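Local coordinates for protein cysteine desulfurase (PDB 6A6E) that probably uses pyridoxal-5'-phosphate to strip sulfur from cysteine and pass it on as a persulfide for iron-sulfur cluster assembly, at residues 277-280 and 281-285; 411-414 and 415-419. All blocks are in the same frame, centred on the assembly; numbering follows the deposited sequence.

In the fold
The two contacts illustrate how one chain uses local interactions for two different tasks: contact 1 shapes an irregular turn, contact 2 a regular helix. They follow in series, residues 277-285 in the loop between strand 274-276 and helix 290-306, residues 411-419 near the end of the chain on helix 407-423. Their centres lie about 50 Å apart on opposite sides of the chain's centre, and they share no helix or sheet. Contact 1, beside strand 97-100 of the seven-strand sheet, borders the subunit interface: Ala285 packs on Thr104 of the second subunit, a residue of the pyridoxal-5'-phosphate pocket. Contact 2, against strand 368-373 of the six-strand sheet, is packing within one subunit, touched by no other chain.

Contact 1: residues 277-280 and 281-285; sequences NVLP and YRFEA
The guanidinium group of Arg282 folds back on Asn277, where NE and NH2 both donate to the carbonyl O of Asn277, each at 3.0 Å. A bend at chi3 (-61°) turns the group side-on. Both bonds are bent (142° and 140° at hydrogen): NE comes nearly along the C=O axis, NH2 is tilted from the carbonyl plane, and the oxygen lies somewhat out of the guanidinium plane. With an alanine here both donors are gone, so the turn would probably be tied less firmly to Asn277 and Leu279 CD2, now over a guanidinium face, would border a gap. Val278-Tyr281 form a type VI turn, cis before Pro280, whose CD sits over the Tyr281 ring, 4.0 Å from its centroid, in a CH-pi contact. Packing is tight where Leu279 CD2 meets the Phe283 ring edge, 3.4 Å from CE2. The outer side is looser: exposed Val278 brings CG2 to 4.1 Å from Tyr281 CD2, and Asn277 ND2, 3.7 Å from Tyr281 CB, also bonds Glu264 O and a citrate probably from the crystallisation liquor. Glu284 binds Tyr79 and Arg83 of helix 70-90, while Phe283 rests on Leu253 of helix 250-253 and Ile98 of strand 97-100.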
loop_
_atom_site.group_PDB
_atom_site.type_symbol
_atom_site.label_atom_id
_atom_site.label_comp_id
_atom_site.label_asym_id
_atom_site.label_seq_id
_atom_site.Cartn_x
_atom_site.Cartn_y
_atom_site.Cartn_z
ATOM N N ASN A 277 -8.174 18.067 5.791
ATOM C CA ASN A 277 -6.908 18.772 5.793
ATOM C C ASN A 277 -6.657 19.427 4.405
ATOM O O ASN A 277 -7.401 19.206 3.459
ATOM C CB ASN A 277 -5.827 17.739 6.127
ATOM C CG ASN A 277 -4.646 18.302 6.806
ATOM O OD1 ASN A 277 -4.378 19.522 6.713
ATOM N ND2 ASN A 277 -3.829 17.396 7.420
ATOM N N VAL A 278 -5.619 20.223 4.325
ATOM C CA VAL A 278 -5.158 20.802 3.048
ATOM C C VAL A 278 -4.473 19.761 2.159
ATOM O O VAL A 278 -4.230 18.633 2.609
ATOM C CB VAL A 278 -4.169 21.973 3.307
ATOM C CG1 VAL A 278 -4.863 23.033 4.177
ATOM C CG2 VAL A 278 -2.874 21.537 3.977
ATOM N N LEU A 279 -4.135 20.156 0.937
ATOM C CA LEU A 279 -3.422 19.306 -0.042
ATOM C C LEU A 279 -1.992 19.207 0.389
ATOM O O LEU A 279 -1.465 20.172 0.902
ATOM C CB LEU A 279 -3.414 19.926 -1.454
ATOM C CG LEU A 279 -4.759 20.115 -2.169
ATOM C CD1 LEU A 279 -4.570 20.531 -3.621
ATOM C CD2 LEU A 279 -5.605 18.895 -2.119
ATOM N N PRO A 280 -1.315 18.082 0.188
ATOM C CA PRO A 280 -1.803 16.820 -0.399
ATOM C C PRO A 280 -2.423 15.850 0.615
ATOM O O PRO A 280 -2.952 14.788 0.255
ATOM C CB PRO A 280 -0.494 16.178 -0.882
ATOM C CG PRO A 280 0.560 16.648 0.084
ATOM C CD PRO A 280 0.137 18.061 0.434
ATOM N N TYR A 281 -2.362 16.244 1.874
ATOM C CA TYR A 281 -2.656 15.384 3.029
ATOM C C TYR A 281 -4.105 14.959 3.061
ATOM O O TYR A 281 -4.459 13.876 3.577
ATOM C CB TYR A 281 -2.291 16.118 4.331
ATOM C CG TYR A 281 -0.907 16.748 4.348
ATOM C CD1 TYR A 281 0.257 15.966 4.175
ATOM C CD2 TYR A 281 -0.749 18.121 4.512
ATOM C CE1 TYR A 281 1.495 16.555 4.149
ATOM C CE2 TYR A 281 0.510 18.706 4.507
ATOM C CZ TYR A 281 1.610 17.913 4.338
ATOM O OH TYR A 281 2.826 18.520 4.346
ATOM N N ARG A 282 -4.962 15.808 2.505
ATOM C CA ARG A 282 -6.352 15.441 2.252
ATOM C C ARG A 282 -6.597 14.070 1.627
ATOM O O ARG A 282 -7.670 13.445 1.871
ATOM C CB ARG A 282 -6.986 16.510 1.357
ATOM C CG ARG A 282 -8.414 16.261 0.975
ATOM C CD ARG A 282 -8.952 17.424 0.110
ATOM N NE ARG A 282 -8.870 18.598 0.927
ATOM C CZ ARG A 282 -9.059 19.844 0.517
ATOM N NH1 ARG A 282 -9.364 20.134 -0.760
ATOM N NH2 ARG A 282 -8.918 20.803 1.422
ATOM N N PHE A 283 -5.665 13.623 0.780
ATOM C CA PHE A 283 -5.840 12.403 0.024
ATOM C C PHE A 283 -4.936 11.255 0.473
ATOM O O PHE A 283 -4.850 10.247 -0.230
ATOM C CB PHE A 283 -5.663 12.667 -1.472
ATOM C CG PHE A 283 -6.636 13.681 -1.997
ATOM C CD1 PHE A 283 -7.955 13.371 -2.060
ATOM C CD2 PHE A 283 -6.241 14.961 -2.303
ATOM C CE1 PHE A 283 -8.881 14.272 -2.492
ATOM C CE2 PHE A 283 -7.167 15.901 -2.748
ATOM C CZ PHE A 283 -8.503 15.553 -2.838
ATOM N N GLU A 284 -4.330 11.418 1.648
ATOM C CA GLU A 284 -3.560 10.367 2.352
ATOM C C GLU A 284 -4.167 9.961 3.699
ATOM O O GLU A 284 -3.980 10.625 4.668
ATOM C CB GLU A 284 -2.092 10.808 2.513
ATOM C CG GLU A 284 -1.405 10.887 1.129
ATOM C CD GLU A 284 0.063 11.346 1.097
ATOM O OE1 GLU A 284 0.724 11.481 2.172
ATOM O OE2 GLU A 284 0.585 11.478 -0.041
ATOM N N ALA A 285 -4.945 8.888 3.692
ATOM C CA ALA A 285 -5.645 8.392 4.845
ATOM C C ALA A 285 -4.837 7.350 5.585
ATOM O O ALA A 285 -4.449 6.346 5.008
ATOM C CB ALA A 285 -7.014 7.850 4.434
#

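Contact 2: residues 411-414 and 415-419; sequences DVLI and EGLKY
Leu413 and Leu417, one helical turn apart, meet through the CD1 of Leu413 and the CG of Leu417 at 4.2 Å, the apolar pair of this contact. Leu417 CG also lies 3.5 Å from the carbonyl O of Leu413; with CG anti to its own carbonyl carbon (chi1 -71°), the side chain leans back along the helix toward the preceding turn. The other close side-chain approach is mixed in character: the aliphatic part of Lys418 runs past the carbonyl O of Ile414, with CG at 3.6 Å, and its extended chain carries NZ across to the CG2 methyl of Ile414, at 4.0 Å.

Backbone hydrogen bonding supplies the regular element. Glu415 N donates to Asp411 O at 3.0 Å, Gly416 N to Val412 O at 2.9 Å, and the series continues from Leu417 to Leu413 and from Lys418 to Ile414. This i to i+4 pattern defines an alpha-helix, here the amphipathic C-terminal helix 407-423 of a class-V aminotransferase fold. Its buried face is apolar: Leu413 and Leu417 both touch Leu362 of helix 355-366, and Ile414 and Leu417 both touch Met326 of helix 308-327. Val412, partly exposed at the margin of this face, touches Val368 of strand 368-373, as Leu413 does.

Charged groups lie toward the outer side, where Glu415 and Lys418 are exposed. Glu415, its CG anti to the backbone N (chi1 170°), runs extended from the helix and touches Phe366 of helix 355-366. The carboxylate of Asp411 is held from elsewhere, by a hydrogen bond between Tyr321 OH and OD1 and a salt bridge from Arg6 to OD2.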
loop_
_atom_site.group_PDB
_atom_site.type_symbol
_atom_site.label_atom_id
_atom_site.label_comp_id
_atom_site.label_asym_id
_atom_site.label_seq_id
_atom_site.Cartn_x
_atom_site.Cartn_y
_atom_site.Cartn_z
ATOM N N ASP A 411 20.104 -11.004 -27.968
ATOM C CA ASP A 411 20.665 -12.093 -28.816
ATOM C C ASP A 411 20.435 -13.469 -28.189
ATOM O O ASP A 411 20.159 -14.442 -28.897
ATOM C CB ASP A 411 22.187 -11.903 -29.033
ATOM C CG ASP A 411 22.512 -10.700 -29.910
ATOM O OD1 ASP A 411 21.643 -10.208 -30.591
ATOM O OD2 ASP A 411 23.661 -10.241 -29.944
ATOM N N VAL A 412 20.523 -13.565 -26.864
ATOM C CA VAL A 412 20.111 -14.804 -26.208
ATOM C C VAL A 412 18.632 -15.134 -26.430
ATOM O O VAL A 412 18.289 -16.315 -26.667
ATOM C CB VAL A 412 20.489 -14.838 -24.712
ATOM C CG1 VAL A 412 20.064 -16.148 -24.043
ATOM C CG2 VAL A 412 21.987 -14.622 -24.553
ATOM N N LEU A 413 17.743 -14.119 -26.349
ATOM C CA LEU A 413 16.326 -14.345 -26.584
ATOM C C LEU A 413 16.154 -14.940 -27.989
ATOM O O LEU A 413 15.428 -15.918 -28.176
ATOM C CB LEU A 413 15.516 -13.045 -26.446
ATOM C CG LEU A 413 14.089 -13.097 -26.998
ATOM C CD1 LEU A 413 13.258 -14.074 -26.188
ATOM C CD2 LEU A 413 13.418 -11.749 -27.026
ATOM N N ILE A 414 16.807 -14.335 -28.973
ATOM C CA ILE A 414 16.666 -14.731 -30.413
ATOM C C ILE A 414 17.170 -16.176 -30.609
ATOM O O ILE A 414 16.463 -17.001 -31.216
ATOM C CB ILE A 414 17.387 -13.753 -31.365
ATOM C CG1 ILE A 414 16.765 -12.340 -31.287
ATOM C CG2 ILE A 414 17.334 -14.216 -32.827
ATOM C CD1 ILE A 414 15.323 -12.187 -31.717
ATOM N N GLU A 415 18.338 -16.488 -30.047
ATOM C CA GLU A 415 18.913 -17.830 -30.085
ATOM C C GLU A 415 17.909 -18.824 -29.474
ATOM O O GLU A 415 17.678 -19.919 -29.999
ATOM C CB GLU A 415 20.246 -17.873 -29.298
ATOM C CG GLU A 415 20.808 -19.269 -29.067
ATOM C CD GLU A 415 22.038 -19.306 -28.144
ATOM O OE1 GLU A 415 22.694 -18.257 -27.938
ATOM O OE2 GLU A 415 22.367 -20.401 -27.616
ATOM N N GLY A 416 17.315 -18.445 -28.338
ATOM C CA GLY A 416 16.285 -19.254 -27.709
ATOM C C GLY A 416 15.098 -19.549 -28.578
ATOM O O GLY A 416 14.621 -20.714 -28.627
ATOM N N LEU A 417 14.591 -18.529 -29.264
ATOM C CA LEU A 417 13.422 -18.712 -30.062
ATOM C C LEU A 417 13.715 -19.656 -31.264
ATOM O O LEU A 417 12.842 -20.424 -31.688
ATOM C CB LEU A 417 12.915 -17.358 -30.607
ATOM C CG LEU A 417 12.275 -16.429 -29.532
ATOM C CD1 LEU A 417 11.822 -15.089 -30.108
ATOM C CD2 LEU A 417 11.110 -17.091 -28.823
ATOM N N LYS A 418 14.902 -19.497 -31.857
ATOM C CA LYS A 418 15.299 -20.355 -32.994
ATOM C C LYS A 418 15.300 -21.808 -32.598
ATOM O O LYS A 418 14.785 -22.634 -33.348
ATOM C CB LYS A 418 16.672 -19.940 -33.487
ATOM C CG LYS A 418 16.529 -18.734 -34.364
ATOM C CD LYS A 418 17.874 -18.115 -34.695
ATOM C CE LYS A 418 17.711 -17.176 -35.867
ATOM N NZ LYS A 418 18.855 -16.259 -35.908
ATOM N N TYR A 419 15.897 -22.084 -31.426
ATOM C CA TYR A 419 15.909 -23.379 -30.790
ATOM C C TYR A 419 14.538 -23.944 -30.603
ATOM O O TYR A 419 14.325 -25.165 -30.792
ATOM C CB TYR A 419 16.584 -23.304 -29.420
ATOM C CG TYR A 419 16.594 -24.624 -28.694
ATOM C CD1 TYR A 419 15.470 -25.077 -28.018
ATOM C CD2 TYR A 419 17.733 -25.440 -28.710
ATOM C CE1 TYR A 419 15.470 -26.300 -27.385
ATOM C CE2 TYR A 419 17.749 -26.659 -28.067
ATOM C CZ TYR A 419 16.617 -27.079 -27.419
ATOM O OH TYR A 419 16.620 -28.286 -26.788
#